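Local coordinates for protein botulinum neurotoxin type C1 (Clostridium botulinum, PDB 3N7K) that probably binds gangliosides on nerve cells through its heavy-chain receptor-binding domain, the part crystallised here, as the first step of intoxication, at residues A[141-146]-A[157-162]; A[79-84]-A[105-110]. One frame throughout, in Å; residues are numbered along the deposited sequence.

Contact 1 (A[141-146]-A[157-162])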
# COMPACT_ATOMS: atom_id res chain seq x y z
N LYS A 141 4.71 -0.01 -0.61
CA LYS A 141 3.32 -0.46 -0.65
C LYS A 141 2.79 -0.56 -2.08
O LYS A 141 3.33 0.05 -3.00
CB LYS A 141 2.44 0.49 0.16
CG LYS A 141 2.18 1.83 -0.50
CD LYS A 141 1.70 2.87 0.52
CE LYS A 141 2.82 3.24 1.49
NZ LYS A 141 2.45 4.30 2.49
N TRP A 142 1.74 -1.36 -2.24
CA TRP A 142 1.12 -1.57 -3.54
C TRP A 142 0.34 -0.36 -3.90
O TRP A 142 -0.23 0.30 -3.04
CB TRP A 142 0.09 -2.70 -3.49
CG TRP A 142 0.59 -4.09 -3.60
CD1 TRP A 142 0.76 -4.97 -2.58
CD2 TRP A 142 0.85 -4.82 -4.80
NE1 TRP A 142 1.09 -6.21 -3.06
CE2 TRP A 142 1.16 -6.15 -4.43
CE3 TRP A 142 0.84 -4.49 -6.16
CZ2 TRP A 142 1.46 -7.14 -5.36
CZ3 TRP A 142 1.14 -5.48 -7.09
CH2 TRP A 142 1.44 -6.79 -6.68
N PHE A 143 0.29 -0.07 -5.19
CA PHE A 143 -0.51 1.03 -5.69
C PHE A 143 -0.93 0.75 -7.12
O PHE A 143 -0.22 0.08 -7.88
CB PHE A 143 0.23 2.38 -5.58
CG PHE A 143 1.59 2.39 -6.18
CD1 PHE A 143 1.85 3.14 -7.33
CD2 PHE A 143 2.65 1.72 -5.57
CE1 PHE A 143 3.14 3.22 -7.86
CE2 PHE A 143 3.94 1.80 -6.10
CZ PHE A 143 4.18 2.55 -7.24
N PHE A 144 -2.12 1.22 -7.45
CA PHE A 144 -2.72 1.03 -8.76
C PHE A 144 -2.37 2.24 -9.62
O PHE A 144 -2.65 3.37 -9.26
CB PHE A 144 -4.24 0.89 -8.59
CG PHE A 144 -4.98 0.67 -9.88
CD1 PHE A 144 -4.87 -0.54 -10.57
CD2 PHE A 144 -5.81 1.66 -10.40
CE1 PHE A 144 -5.57 -0.76 -11.76
CE2 PHE A 144 -6.52 1.44 -11.59
CZ PHE A 144 -6.40 0.23 -12.27
N VAL A 145 -1.73 1.98 -10.75
CA VAL A 145 -1.33 3.03 -11.67
C VAL A 145 -2.33 3.02 -12.81
O VAL A 145 -3.03 2.03 -13.03
CB VAL A 145 0.08 2.77 -12.27
CG1 VAL A 145 0.44 3.84 -13.29
CG2 VAL A 145 1.11 2.73 -11.19
N THR A 146 -2.39 4.14 -13.52
CA THR A 146 -3.25 4.28 -14.68
C THR A 146 -2.80 5.51 -15.46
O THR A 146 -2.83 6.64 -14.97
CB THR A 146 -4.73 4.46 -14.32
OG1 THR A 146 -5.14 3.48 -13.36
CG2 THR A 146 -5.57 4.29 -15.58
N ILE A 157 -1.58 10.70 -15.62
CA ILE A 157 -1.30 9.51 -14.84
C ILE A 157 -2.02 9.59 -13.51
O ILE A 157 -2.06 10.65 -12.89
CB ILE A 157 0.23 9.34 -14.63
CG1 ILE A 157 0.49 8.12 -13.73
CG2 ILE A 157 0.82 10.60 -14.02
CD1 ILE A 157 1.94 7.74 -13.65
N TYR A 158 -2.61 8.48 -13.08
CA TYR A 158 -3.32 8.41 -11.80
C TYR A 158 -2.71 7.35 -10.89
O TYR A 158 -2.29 6.29 -11.35
CB TYR A 158 -4.79 8.02 -12.00
CG TYR A 158 -5.55 8.83 -13.02
CD1 TYR A 158 -6.69 9.54 -12.64
CD2 TYR A 158 -5.18 8.86 -14.36
CE1 TYR A 158 -7.44 10.25 -13.57
CE2 TYR A 158 -5.92 9.57 -15.29
CZ TYR A 158 -7.05 10.26 -14.88
OH TYR A 158 -7.81 10.95 -15.79
N ILE A 159 -2.66 7.62 -9.60
CA ILE A 159 -2.19 6.62 -8.66
C ILE A 159 -3.36 6.42 -7.72
O ILE A 159 -3.77 7.34 -7.02
CB ILE A 159 -0.92 7.07 -7.88
CG1 ILE A 159 0.34 6.55 -8.57
CG2 ILE A 159 -0.94 6.46 -6.47
CD1 ILE A 159 0.49 6.96 -9.98
N ASN A 160 -3.90 5.21 -7.73
CA ASN A 160 -5.01 4.82 -6.89
C ASN A 160 -6.31 5.61 -7.13
O ASN A 160 -6.97 6.05 -6.19
CB ASN A 160 -4.60 4.90 -5.41
CG ASN A 160 -3.52 3.88 -5.04
OD1 ASN A 160 -3.64 2.69 -5.35
ND2 ASN A 160 -2.48 4.34 -4.35
N GLY A 161 -6.66 5.76 -8.41
CA GLY A 161 -7.87 6.46 -8.79
C GLY A 161 -7.74 7.96 -8.71
O GLY A 161 -8.68 8.70 -9.00
N LYS A 162 -6.56 8.44 -8.34
CA LYS A 162 -6.36 9.87 -8.20
C LYS A 162 -5.45 10.45 -9.28
O LYS A 162 -4.37 9.93 -9.55
CB LYS A 162 -5.78 10.16 -6.82
CG LYS A 162 -6.19 11.50 -6.24
CD LYS A 162 -6.80 11.31 -4.85
CE LYS A 162 -8.05 10.42 -4.89
NZ LYS A 162 -9.21 11.06 -5.56
O HOH W 1 -4.69 4.95 -10.48

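Contact 2 (A[79-84]-A[105-110])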
# COMPACT_ATOMS: atom_id res chain seq x y z
N ILE A 79 1.20 -2.39 -8.92
CA ILE A 79 2.63 -2.51 -8.84
C ILE A 79 3.11 -2.37 -7.41
O ILE A 79 2.40 -1.84 -6.55
CB ILE A 79 3.30 -1.45 -9.69
CG1 ILE A 79 4.81 -1.64 -9.68
CG2 ILE A 79 2.93 -0.06 -9.15
CD1 ILE A 79 5.52 -0.72 -10.62
N ARG A 80 4.33 -2.83 -7.17
CA ARG A 80 4.92 -2.76 -5.86
C ARG A 80 6.43 -2.81 -5.97
O ARG A 80 6.97 -3.62 -6.73
CB ARG A 80 4.45 -3.94 -5.01
CG ARG A 80 4.56 -3.65 -3.55
CD ARG A 80 4.80 -4.89 -2.74
NE ARG A 80 5.20 -4.49 -1.40
CZ ARG A 80 5.62 -5.30 -0.44
NH1 ARG A 80 5.95 -4.80 0.74
NH2 ARG A 80 5.72 -6.61 -0.65
N ILE A 81 7.13 -1.95 -5.24
CA ILE A 81 8.58 -1.97 -5.29
C ILE A 81 9.17 -2.36 -3.94
O ILE A 81 8.90 -1.72 -2.92
CB ILE A 81 9.20 -0.63 -5.76
CG1 ILE A 81 9.08 -0.49 -7.29
CG2 ILE A 81 10.67 -0.60 -5.43
CD1 ILE A 81 7.69 -0.28 -7.81
N ASN A 82 9.97 -3.42 -3.98
CA ASN A 82 10.68 -4.03 -2.84
C ASN A 82 11.09 -3.07 -1.75
O ASN A 82 10.65 -3.18 -0.59
CB ASN A 82 11.94 -4.71 -3.36
CG ASN A 82 12.89 -5.12 -2.24
OD1 ASN A 82 12.69 -6.14 -1.56
ND2 ASN A 82 13.94 -4.31 -2.05
N LYS A 83 11.99 -2.18 -2.13
CA LYS A 83 12.49 -1.17 -1.23
C LYS A 83 12.67 0.08 -2.04
O LYS A 83 13.79 0.43 -2.42
CB LYS A 83 13.82 -1.59 -0.63
CG LYS A 83 13.79 -1.68 0.89
CD LYS A 83 13.26 -0.41 1.52
CE LYS A 83 13.33 -0.50 3.04
NZ LYS A 83 14.73 -0.52 3.58
N TRP A 84 11.55 0.76 -2.29
CA TRP A 84 11.56 1.98 -3.06
C TRP A 84 11.96 3.15 -2.19
O TRP A 84 11.12 3.93 -1.74
CB TRP A 84 10.18 2.24 -3.67
CG TRP A 84 10.15 3.39 -4.62
CD1 TRP A 84 11.22 4.08 -5.13
CD2 TRP A 84 8.98 3.97 -5.21
NE1 TRP A 84 10.79 5.05 -6.00
CE2 TRP A 84 9.42 5.01 -6.07
CE3 TRP A 84 7.61 3.71 -5.10
CZ2 TRP A 84 8.53 5.78 -6.81
CZ3 TRP A 84 6.73 4.49 -5.84
CH2 TRP A 84 7.20 5.51 -6.68
N ILE A 105 8.30 2.90 -19.10
CA ILE A 105 7.96 3.20 -17.72
C ILE A 105 9.13 2.82 -16.81
O ILE A 105 9.55 1.66 -16.75
CB ILE A 105 6.66 2.44 -17.27
CG1 ILE A 105 5.49 2.92 -18.12
CG2 ILE A 105 6.36 2.69 -15.80
CD1 ILE A 105 4.22 2.17 -17.86
N GLY A 106 9.64 3.82 -16.09
CA GLY A 106 10.75 3.58 -15.19
C GLY A 106 10.62 4.25 -13.84
O GLY A 106 9.69 5.02 -13.59
N ILE A 107 11.55 3.91 -12.95
CA ILE A 107 11.60 4.48 -11.61
C ILE A 107 12.97 5.11 -11.43
O ILE A 107 13.98 4.61 -11.94
CB ILE A 107 11.35 3.39 -10.51
CG1 ILE A 107 12.26 2.18 -10.74
CG2 ILE A 107 9.90 2.95 -10.55
CD1 ILE A 107 11.95 0.98 -9.85
N ILE A 108 13.01 6.24 -10.74
CA ILE A 108 14.26 6.93 -10.54
C ILE A 108 14.40 7.11 -9.04
O ILE A 108 14.37 6.13 -8.32
CB ILE A 108 14.24 8.28 -11.29
CG1 ILE A 108 15.65 8.88 -11.31
CG2 ILE A 108 13.21 9.19 -10.67
CD1 ILE A 108 16.64 8.04 -12.07
N SER A 109 14.54 8.34 -8.54
CA SER A 109 14.64 8.50 -7.10
C SER A 109 13.32 8.03 -6.53
O SER A 109 13.05 6.84 -6.45
CB SER A 109 14.88 9.96 -6.74
OG SER A 109 16.13 10.37 -7.25
N ASN A 110 12.48 8.97 -6.14
CA ASN A 110 11.19 8.60 -5.60
C ASN A 110 10.12 8.82 -6.68
O ASN A 110 8.95 9.08 -6.38
CB ASN A 110 10.88 9.46 -4.39
CG ASN A 110 10.89 10.93 -4.71
OD1 ASN A 110 10.13 11.69 -4.13
ND2 ASN A 110 11.74 11.33 -5.65

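Contact 1 (A[141-146]-A[157-162])
Asn160 holds Phe144 with two hydrogen bonds. Its backbone N reaches Phe144 O at 2.7 Å. In return, Phe144 N donates to Asn160 OD1 at 3.0 Å, almost straight (178°) but arriving from above the plane of the amide. The Asn160 side chain lies beside its own backbone N (chi1 -66°), which brings both groups to the same residue. Its ND2 rests 3.6 Å from Phe143 CB.

Two residues further along the hairpin, Thr146 and Tyr158 form a hydrogen-bonded antiparallel pair. Tyr158 N to Thr146 O is 2.6 Å; the return bond from Thr146 N is weak. The edge of the Tyr158 ring also meets this carbonyl, with CD2 3.3 Å from Thr146 O. Val145 and Ile159 form the non-hydrogen-bonded pair between. On their face, Phe143 CD1 meets Ile159 CG1 at 3.9 Å, the two side chains crossing at a slant. Val145 CG1 lies 4.2 Å from Ile157 CD1.

A water donates to Phe144 O and Thr146 OG1 and accepts from Gly161 N. It joins the strand to the type I' turn from Ile159 to Lys162. Helix 217-226 packs on Phe144, Thr146, Tyr158 and Asn160. Further out, Asn160 ND2 makes a weak bond to Thr359 O, and Trp142 O bonds Tyr362 OH, both in the C-terminal trefoil domain.

Phe144 O thus receives both a backbone N-H and a water. The Asn160 amide substitutes for a strand carbonyl, so the pairing continues by a side chain where strand 154-159 turns away.

Contact 2 (A[79-84]-A[105-110])
Ile81 and Ile107 touch across the interior of a lectin-like jelly roll, the fold of the concanavalin clan. Strand 72-81 belongs to one sheet of the sandwich and strand 102-107 to the other. The contact therefore joins the two sheets near one end, with the loops that follow the strands.

The second segment enters along strand 102-107, with Ile105 buried and Gly106 after it. Ile107 then turns its CB toward strand 72-81. Its CG1 sits between the backbone N and the carbonyl carbon (chi1 50°), and the chain extends from there to put CD1 4.1 Å from Ile81 CG1. The two side chains lie alongside each other, running in opposite senses. Tyr91, Ile93 and Leu112 pack around Ile107 from its own sheet.

At Ile108 the strand has ended and the backbone takes over the contact. The CB atoms of Ile108 and Ser109 both point away from 79-84. Their carbonyls lie at the edge of the Trp84 indole, near its plane, and that of Ser109 is the bonded one. Asn110 takes part through its backbone: its O is 3.4 Å from Trp84 CZ2, and its CA is 3.6 Å from Trp84 NE1.

Trp84 carries its indole across from the loop after strand 72-81, with CG opposite the backbone N (chi1 -173°). Leu112 touches the ring, Tyr130 meets it edge-to-face, and the Trp84 backbone is hydrogen-bonded to that of Tyr139. The polar end of the buried indole is satisfied by one carbonyl: Trp84 NE1 donates to Ser109 O at 2.9 Å, close to the ring plane and on a lone pair, with an N-H...O angle of 146°.

From the N terminus, segment 79-84 comes first, at the end of strand 72-81. Contact 2 closes a 20-residue loop when the chain returns at 105-110 in the facing sheet. The chain then runs through strands 111-117 and 122-129 before contact 1 opens at 141-146. Contact 1 closes the shorter hairpin to 157-162. The two are in series, neither nested nor crossed. They still meet in space, because strands 72-81 and 143-150 are neighbours: Phe143 O lies 3.0 Å from Ile79 N, probably hydrogen-bonded. Phe143 CZ also packs 3.5 Å from Trp84 CZ3. Contact 1 binds strands within one sheet, and contact 2 ties that sheet to the other.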